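Local coordinates for protein EmGH1 (Erythrobacter marinus, PDB 5Z87) that probably hydrolyses beta-glucosidic bonds as a glycoside hydrolase of family 3, and may also act on beta-xylosides and alpha-L-arabinofuranosides, at residues A137-Q145 / A400-A409; A166-C177 / L223-S231. All coordinates share one frame; numbering follows the deposited sequence.

Interaction 1 (A137-Q145 / A400-A409); sequences ADGATQFPQ and ARSTEHKLLA
T141 turns OG1 back beside its own backbone N (chi1 -41°), which sets the hydroxyl against the A400-R401 backbone and carries T141 CG2 toward the backbone of H405, 3.7 Å from H405 O. R401 N donates to T141 OG1 at 3.1 Å, but the N-H...O angle of 127° makes this a weak bond; the stronger partner of the hydroxyl is E168. The aliphatic part of R401 runs along the G139-T141 backbone, with R401 CG 3.2 Å from G139 O, while its guanidinium reaches on to a salt bridge with E605. S402 is the N-cap of helix 403-416, its OG accepting from H405 N at 3.1 Å. Loop 137-145, which follows strand 126-129 of the family 3 N-terminal domain, lies against the first turns of this helix, which leads into strand 418-422 of the mixed sheet. F143 lays CD1 against A409 CB at 3.7 Å and brings CE1 to L408 CG at 4.0 Å, while T141 CG2 sits 3.8 Å above one face of the F143 ring, toward its rim. Without the ring, as with an alanine here, A409 CB and L408 would probably face a gap and the T141 methyl would lose the face it rests on.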
loop_
_atom_site.group_PDB
_atom_site.type_symbol
_atom_site.label_atom_id
_atom_site.label_comp_id
_atom_site.label_asym_id
_atom_site.label_seq_id
_atom_site.Cartn_x
_atom_site.Cartn_y
_atom_site.Cartn_z
ATOM N N ALA A 137 -23.450 -13.059 22.634
ATOM C CA ALA A 137 -24.813 -13.431 22.993
ATOM C C ALA A 137 -25.200 -12.713 24.274
ATOM O O ALA A 137 -24.347 -12.379 25.100
ATOM C CB ALA A 137 -24.974 -14.949 23.175
ATOM N N ASP A 138 -26.501 -12.499 24.428
ATOM C CA ASP A 138 -27.020 -11.783 25.580
ATOM C C ASP A 138 -26.581 -12.454 26.876
ATOM O O ASP A 138 -26.718 -13.670 27.042
ATOM C CB ASP A 138 -28.540 -11.720 25.492
ATOM C CG ASP A 138 -29.111 -10.572 26.271
ATOM O OD1 ASP A 138 -29.132 -10.656 27.521
ATOM O OD2 ASP A 138 -29.519 -9.579 25.625
ATOM N N GLY A 139 -26.008 -11.662 27.778
ATOM C CA GLY A 139 -25.594 -12.163 29.069
ATOM C C GLY A 139 -24.307 -12.956 29.114
ATOM O O GLY A 139 -23.977 -13.477 30.178
ATOM N N ALA A 140 -23.556 -13.063 28.015
ATOM C CA ALA A 140 -22.284 -13.785 28.048
ATOM C C ALA A 140 -21.135 -12.872 28.490
ATOM O O ALA A 140 -21.192 -11.650 28.330
ATOM C CB ALA A 140 -21.968 -14.390 26.680
ATOM N N THR A 141 -20.089 -13.489 29.056
ATOM C CA THR A 141 -18.908 -12.770 29.532
ATOM C C THR A 141 -18.149 -12.121 28.373
ATOM O O THR A 141 -17.746 -12.802 27.425
ATOM C CB THR A 141 -17.980 -13.715 30.284
ATOM O OG1 THR A 141 -18.753 -14.592 31.106
ATOM C CG2 THR A 141 -16.994 -12.929 31.155
ATOM N N GLN A 142 -17.923 -10.811 28.474
ATOM C CA GLN A 142 -17.243 -10.028 27.441
ATOM C C GLN A 142 -15.805 -9.759 27.873
ATOM O O GLN A 142 -15.542 -8.851 28.666
ATOM C CB GLN A 142 -17.991 -8.727 27.186
ATOM C CG GLN A 142 -19.331 -8.958 26.538
ATOM C CD GLN A 142 -19.228 -9.930 25.375
ATOM O OE1 GLN A 142 -18.728 -9.575 24.309
ATOM N NE2 GLN A 142 -19.708 -11.160 25.573
ATOM N N PHE A 143 -14.878 -10.544 27.344
ATOM C CA PHE A 143 -13.466 -10.364 27.636
ATOM C C PHE A 143 -12.910 -9.145 26.890
ATOM O O PHE A 143 -13.604 -8.510 26.083
ATOM C CB PHE A 143 -12.747 -11.660 27.295
ATOM C CG PHE A 143 -13.199 -12.820 28.129
ATOM C CD1 PHE A 143 -12.664 -13.028 29.395
ATOM C CD2 PHE A 143 -14.178 -13.692 27.664
ATOM C CE1 PHE A 143 -13.088 -14.100 30.183
ATOM C CE2 PHE A 143 -14.604 -14.769 28.440
ATOM C CZ PHE A 143 -14.061 -14.975 29.697
ATOM N N PRO A 144 -11.665 -8.734 27.172
ATOM C CA PRO A 144 -11.090 -7.634 26.388
ATOM C C PRO A 144 -11.045 -8.020 24.914
ATOM O O PRO A 144 -10.927 -9.195 24.561
ATOM C CB PRO A 144 -9.682 -7.465 26.973
ATOM C CG PRO A 144 -9.756 -8.056 28.343
ATOM C CD PRO A 144 -10.738 -9.186 28.227
ATOM N N GLN A 145 -11.167 -7.018 24.054
ATOM C CA GLN A 145 -11.118 -7.238 22.617
ATOM C C GLN A 145 -9.818 -7.948 22.225
ATOM O O GLN A 145 -8.844 -7.987 22.983
ATOM C CB GLN A 145 -11.276 -5.901 21.889
ATOM C CG GLN A 145 -11.357 -5.974 20.366
ATOM C CD GLN A 145 -12.477 -6.884 19.869
ATOM O OE1 GLN A 145 -12.420 -8.111 20.014
ATOM N NE2 GLN A 145 -13.484 -6.285 19.254
ATOM N N ALA A 400 -22.740 -18.401 32.480
ATOM C CA ALA A 400 -22.790 -17.057 31.929
ATOM C C ALA A 400 -22.388 -16.007 32.963
ATOM O O ALA A 400 -23.062 -15.830 33.983
ATOM C CB ALA A 400 -24.188 -16.777 31.403
ATOM N N ARG A 401 -21.288 -15.306 32.676
ATOM C CA ARG A 401 -20.795 -14.213 33.513
ATOM C C ARG A 401 -20.629 -14.667 34.956
ATOM O O ARG A 401 -20.867 -13.915 35.905
ATOM C CB ARG A 401 -21.696 -12.984 33.412
ATOM C CG ARG A 401 -21.648 -12.320 32.043
ATOM C CD ARG A 401 -22.265 -10.934 32.090
ATOM N NE ARG A 401 -21.450 -10.030 32.883
ATOM C CZ ARG A 401 -21.932 -9.099 33.696
ATOM N NH1 ARG A 401 -23.242 -8.957 33.849
ATOM N NH2 ARG A 401 -21.095 -8.323 34.374
ATOM N N SER A 402 -20.215 -15.922 35.110
ATOM C CA SER A 402 -19.960 -16.482 36.424
ATOM C C SER A 402 -18.860 -15.688 37.122
ATOM O O SER A 402 -18.113 -14.930 36.500
ATOM C CB SER A 402 -19.545 -17.939 36.299
ATOM O OG SER A 402 -18.226 -18.023 35.781
ATOM N N THR A 403 -18.760 -15.873 38.437
ATOM C CA THR A 403 -17.771 -15.114 39.191
ATOM C C THR A 403 -16.360 -15.458 38.729
ATOM O O THR A 403 -15.507 -14.573 38.595
ATOM C CB THR A 403 -17.957 -15.361 40.689
ATOM O OG1 THR A 403 -19.109 -14.631 41.133
ATOM C CG2 THR A 403 -16.740 -14.894 41.487
ATOM N N GLU A 404 -16.112 -16.731 38.429
ATOM C CA GLU A 404 -14.807 -17.119 37.909
ATOM C C GLU A 404 -14.543 -16.503 36.531
ATOM O O GLU A 404 -13.418 -16.074 36.242
ATOM C CB GLU A 404 -14.707 -18.641 37.858
ATOM C CG GLU A 404 -13.625 -19.179 36.960
ATOM C CD GLU A 404 -13.616 -20.700 36.918
ATOM O OE1 GLU A 404 -14.010 -21.330 37.929
ATOM O OE2 GLU A 404 -13.223 -21.263 35.872
ATOM N N HIS A 405 -15.569 -16.428 35.677
ATOM C CA HIS A 405 -15.354 -15.884 34.342
ATOM C C HIS A 405 -15.212 -14.366 34.374
ATOM O O HIS A 405 -14.405 -13.800 33.623
ATOM C CB HIS A 405 -16.485 -16.319 33.399
ATOM C CG HIS A 405 -16.421 -17.772 33.006
ATOM N ND1 HIS A 405 -17.278 -18.338 32.084
ATOM C CD2 HIS A 405 -15.588 -18.766 33.402
ATOM C CE1 HIS A 405 -16.980 -19.617 31.935
ATOM N NE2 HIS A 405 -15.956 -19.903 32.720
ATOM N N LYS A 406 -15.977 -13.689 35.237
ATOM C CA LYS A 406 -15.799 -12.247 35.401
ATOM C C LYS A 406 -14.416 -11.930 35.960
ATOM O O LYS A 406 -13.770 -10.965 35.530
ATOM C CB LYS A 406 -16.890 -11.675 36.304
ATOM C CG LYS A 406 -18.265 -11.659 35.670
ATOM C CD LYS A 406 -19.257 -10.789 36.457
ATOM C CE LYS A 406 -19.620 -11.425 37.797
ATOM N NZ LYS A 406 -20.853 -10.823 38.385
ATOM N N LEU A 407 -13.924 -12.755 36.889
ATOM C CA LEU A 407 -12.606 -12.492 37.452
ATOM C C LEU A 407 -11.512 -12.710 36.412
ATOM O O LEU A 407 -10.555 -11.923 36.331
ATOM C CB LEU A 407 -12.377 -13.358 38.686
ATOM C CG LEU A 407 -10.928 -13.372 39.183
ATOM C CD1 LEU A 407 -10.468 -11.975 39.632
ATOM C CD2 LEU A 407 -10.753 -14.399 40.288
ATOM N N LEU A 408 -11.646 -13.755 35.590
ATOM C CA LEU A 408 -10.714 -13.933 34.484
ATOM C C LEU A 408 -10.718 -12.711 33.568
ATOM O O LEU A 408 -9.655 -12.210 33.186
ATOM C CB LEU A 408 -11.055 -15.204 33.707
ATOM C CG LEU A 408 -10.169 -15.510 32.496
ATOM C CD1 LEU A 408 -8.705 -15.596 32.907
ATOM C CD2 LEU A 408 -10.607 -16.806 31.824
ATOM N N ALA A 409 -11.902 -12.181 33.251
ATOM C CA ALA A 409 -11.976 -10.990 32.414
ATOM C C ALA A 409 -11.282 -9.794 33.067
ATOM O O ALA A 409 -10.654 -8.975 32.379
ATOM C CB ALA A 409 -13.432 -10.660 32.111
#

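Interaction 2 (A166-C177 / L223-S231); sequences AKEARSRGSQGC and LPANRIATS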
loop_
_atom_site.group_PDB
_atom_site.type_symbol
_atom_site.label_atom_id
_atom_site.label_comp_id
_atom_site.label_asym_id
_atom_site.label_seq_id
_atom_site.Cartn_x
_atom_site.Cartn_y
_atom_site.Cartn_z
ATOM N N ALA A 166 -15.818 -21.159 25.275
ATOM C CA ALA A 166 -16.377 -22.371 24.687
ATOM C C ALA A 166 -17.453 -22.983 25.590
ATOM O O ALA A 166 -18.517 -23.400 25.108
ATOM C CB ALA A 166 -15.258 -23.375 24.403
ATOM N N LYS A 167 -17.194 -23.033 26.904
ATOM C CA LYS A 167 -18.184 -23.528 27.860
ATOM C C LYS A 167 -19.497 -22.791 27.708
ATOM O O LYS A 167 -20.564 -23.407 27.632
ATOM C CB LYS A 167 -17.674 -23.360 29.294
ATOM C CG LYS A 167 -16.665 -24.369 29.748
ATOM C CD LYS A 167 -16.182 -24.016 31.158
ATOM C CE LYS A 167 -15.038 -24.921 31.577
ATOM N NZ LYS A 167 -14.406 -24.458 32.842
ATOM N N GLU A 168 -19.432 -21.456 27.683
ATOM C CA GLU A 168 -20.643 -20.657 27.589
ATOM C C GLU A 168 -21.357 -20.908 26.267
ATOM O O GLU A 168 -22.592 -20.954 26.217
ATOM C CB GLU A 168 -20.311 -19.165 27.770
ATOM C CG GLU A 168 -19.650 -18.825 29.114
ATOM C CD GLU A 168 -19.676 -17.334 29.482
ATOM O OE1 GLU A 168 -20.344 -16.518 28.796
ATOM O OE2 GLU A 168 -19.009 -16.980 30.482
ATOM N N ALA A 169 -20.595 -21.093 25.187
ATOM C CA ALA A 169 -21.210 -21.289 23.879
ATOM C C ALA A 169 -21.858 -22.669 23.777
ATOM O O ALA A 169 -23.012 -22.794 23.354
ATOM C CB ALA A 169 -20.165 -21.089 22.772
ATOM N N ARG A 170 -21.128 -23.717 24.161
ATOM C CA ARG A 170 -21.640 -25.077 24.007
ATOM C C ARG A 170 -22.848 -25.315 24.912
ATOM O O ARG A 170 -23.835 -25.932 24.494
ATOM C CB ARG A 170 -20.517 -26.081 24.288
ATOM C CG ARG A 170 -20.819 -27.516 23.864
ATOM C CD ARG A 170 -21.096 -27.607 22.365
ATOM N NE ARG A 170 -21.716 -28.872 21.973
ATOM C CZ ARG A 170 -21.047 -29.905 21.468
ATOM N NH1 ARG A 170 -21.683 -31.026 21.141
ATOM N NH2 ARG A 170 -19.737 -29.821 21.295
ATOM N N SER A 171 -22.810 -24.798 26.139
ATOM C CA SER A 171 -23.957 -24.936 27.029
ATOM C C SER A 171 -25.198 -24.249 26.475
ATOM O O SER A 171 -26.319 -24.634 26.827
ATOM C CB SER A 171 -23.622 -24.375 28.418
ATOM O OG SER A 171 -23.580 -22.959 28.380
ATOM N N ARG A 172 -25.033 -23.249 25.615
ATOM C CA ARG A 172 -26.163 -22.558 25.001
ATOM C C ARG A 172 -26.525 -23.127 23.630
ATOM O O ARG A 172 -27.360 -22.551 22.927
ATOM C CB ARG A 172 -25.873 -21.052 24.895
ATOM C CG ARG A 172 -25.744 -20.356 26.260
ATOM C CD ARG A 172 -25.179 -18.931 26.160
ATOM N NE ARG A 172 -26.144 -18.017 25.561
ATOM C CZ ARG A 172 -26.310 -16.753 25.932
ATOM N NH1 ARG A 172 -25.559 -16.233 26.903
ATOM N NH2 ARG A 172 -27.230 -16.009 25.333
ATOM N N GLY A 173 -25.925 -24.243 23.234
ATOM C CA GLY A 173 -26.328 -24.912 22.019
ATOM C C GLY A 173 -25.462 -24.651 20.811
ATOM O O GLY A 173 -25.738 -25.206 19.744
ATOM N N SER A 174 -24.426 -23.837 20.934
ATOM C CA SER A 174 -23.531 -23.581 19.814
ATOM C C SER A 174 -22.348 -24.538 19.872
ATOM O O SER A 174 -21.665 -24.616 20.893
ATOM C CB SER A 174 -23.041 -22.132 19.845
ATOM O OG SER A 174 -22.029 -21.905 18.880
ATOM N N GLN A 175 -22.098 -25.259 18.781
ATOM C CA GLN A 175 -20.944 -26.150 18.740
ATOM C C GLN A 175 -19.931 -25.727 17.678
ATOM O O GLN A 175 -19.012 -26.496 17.367
ATOM C CB GLN A 175 -21.380 -27.594 18.482
ATOM C CG GLN A 175 -22.811 -27.895 18.912
ATOM C CD GLN A 175 -23.790 -27.591 17.779
ATOM O OE1 GLN A 175 -23.529 -26.717 16.949
ATOM N NE2 GLN A 175 -24.903 -28.322 17.726
ATOM N N GLY A 176 -20.073 -24.541 17.108
ATOM C CA GLY A 176 -19.054 -24.016 16.212
ATOM C C GLY A 176 -19.093 -22.507 16.198
ATOM O O GLY A 176 -20.144 -21.893 16.419
ATOM N N CYS A 177 -17.935 -21.897 15.950
ATOM C CA CYS A 177 -17.877 -20.446 15.848
ATOM C C CYS A 177 -17.038 -20.021 14.654
ATOM O O CYS A 177 -16.193 -20.768 14.147
ATOM C CB CYS A 177 -17.322 -19.797 17.126
ATOM S SG CYS A 177 -15.627 -20.247 17.473
ATOM N N LEU A 223 -13.922 -33.781 19.947
ATOM C CA LEU A 223 -13.920 -32.657 20.875
ATOM C C LEU A 223 -14.363 -33.126 22.255
ATOM O O LEU A 223 -15.337 -33.878 22.370
ATOM C CB LEU A 223 -14.857 -31.540 20.410
ATOM C CG LEU A 223 -14.478 -30.727 19.175
ATOM C CD1 LEU A 223 -15.263 -29.428 19.193
ATOM C CD2 LEU A 223 -12.983 -30.466 19.118
ATOM N N PRO A 224 -13.686 -32.702 23.319
ATOM C CA PRO A 224 -14.218 -32.930 24.664
ATOM C C PRO A 224 -15.560 -32.236 24.824
ATOM O O PRO A 224 -15.984 -31.418 24.003
ATOM C CB PRO A 224 -13.153 -32.325 25.588
ATOM C CG PRO A 224 -11.905 -32.249 24.729
ATOM C CD PRO A 224 -12.405 -31.979 23.341
ATOM N N ALA A 225 -16.253 -32.604 25.891
ATOM C CA ALA A 225 -17.493 -31.927 26.237
ATOM C C ALA A 225 -17.235 -30.442 26.473
ATOM O O ALA A 225 -16.184 -30.035 26.976
ATOM C CB ALA A 225 -18.113 -32.563 27.489
ATOM N N ASN A 226 -18.207 -29.626 26.085
ATOM C CA ASN A 226 -18.183 -28.192 26.363
ATOM C C ASN A 226 -17.071 -27.466 25.599
ATOM O O ASN A 226 -16.581 -26.419 26.038
ATOM C CB ASN A 226 -18.080 -27.937 27.870
ATOM C CG ASN A 226 -19.335 -28.379 28.614
ATOM O OD1 ASN A 226 -20.462 -28.161 28.148
ATOM N ND2 ASN A 226 -19.147 -29.010 29.764
ATOM N N ARG A 227 -16.672 -28.018 24.458
ATOM C CA ARG A 227 -15.832 -27.361 23.469
ATOM C C ARG A 227 -16.644 -27.158 22.201
ATOM O O ARG A 227 -17.725 -27.725 22.041
ATOM C CB ARG A 227 -14.572 -28.185 23.169
ATOM C CG ARG A 227 -13.738 -28.524 24.386
ATOM C CD ARG A 227 -13.221 -27.283 25.101
ATOM N NE ARG A 227 -12.516 -27.658 26.321
ATOM C CZ ARG A 227 -11.416 -27.068 26.769
ATOM N NH1 ARG A 227 -10.861 -27.501 27.889
ATOM N NH2 ARG A 227 -10.875 -26.047 26.109
ATOM N N ILE A 228 -16.126 -26.319 21.298
ATOM C CA ILE A 228 -16.797 -26.009 20.040
ATOM C C ILE A 228 -15.743 -25.948 18.939
ATOM O O ILE A 228 -14.553 -25.768 19.198
ATOM C CB ILE A 228 -17.585 -24.674 20.100
ATOM C CG1 ILE A 228 -16.618 -23.474 20.157
ATOM C CG2 ILE A 228 -18.535 -24.655 21.301
ATOM C CD1 ILE A 228 -17.305 -22.097 20.079
ATOM N N ALA A 229 -16.199 -26.086 17.699
ATOM C CA ALA A 229 -15.312 -25.982 16.547
ATOM C C ALA A 229 -14.948 -24.525 16.250
ATOM O O ALA A 229 -15.797 -23.626 16.310
ATOM C CB ALA A 229 -15.968 -26.616 15.316
ATOM N N THR A 230 -13.678 -24.301 15.932
ATOM C CA THR A 230 -13.200 -23.018 15.421
ATOM C C THR A 230 -13.271 -23.005 13.899
ATOM O O THR A 230 -13.051 -24.030 13.246
ATOM C CB THR A 230 -11.748 -22.758 15.842
ATOM O OG1 THR A 230 -10.929 -23.870 15.456
ATOM C CG2 THR A 230 -11.641 -22.574 17.336
ATOM N N SER A 231 -13.573 -21.835 13.335
ATOM C CA SER A 231 -13.420 -21.576 11.903
ATOM C C SER A 231 -12.460 -20.395 11.746
ATOM O O SER A 231 -12.873 -19.234 11.758
ATOM C CB SER A 231 -14.767 -21.291 11.229
ATOM O OG SER A 231 -15.786 -22.110 11.770
#
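G176 and A229 pair as parallel strands, their CA atoms 4.2 Å apart, with A229 N donating to Q175 O at 2.9 Å (N-H...O 176°) and C177 N to A229 O at 2.8 Å. Just before this bridge I228 points at the other segment and fills the angle between helix and strand. Its CG1 lies between the backbone N and the carbonyl carbon (chi1 70°), which directs I228 CD1 to C177 SG at 3.6 Å and to A169 CB; I228 CG2 faces S174 O at 3.2 Å. R170 runs antiparallel to the I228 side chain, and its bend at chi2 (60°) takes R170 NH2 to R227 O at 3.0 Å. That oxygen lies in the guanidinium plane, while NH1 bonds C383 O and Q175 CG rests on one face of the group. S231 OG gives its proton to C177 O at 2.8 Å from above the carbonyl plane; the hydroxyl also hydrogen-bonds Y309 OH. A Schellman motif with G173 at C-prime ends helix 155-171 and turns the chain into strand 176-177. Strands 176-177 and 229-235 form a beta-alpha-beta crossover of the TIM-barrel-clan domain through helix 201-216, whose L215 lies against A166 and C177.

Both contacts are largely buried, and they meet at helix 155-171. E168 of that helix, its CB turned away from segment 223-231, sends OE2 to T141 OG1 (2.5 Å) and to H405 ND1 (2.7 Å), probable hydrogen bonds that tie both segments of interaction 1 to one carboxylate; A140 CB also packs on E168 OE1. Interaction 2 belongs to the parallel sheet and is held by strand-pairing backbone bonds, one of them nearly straight, and by side-chain bonds to backbone carbonyls around a buried isoleucine. Interaction 1 joins a loop to a helix start without strand pairing, so it relies on side-chain packing and one weak direct bond. Along the chain, interaction 2 is nested within the loop that interaction 1 closes; their centres are about 16 Å apart.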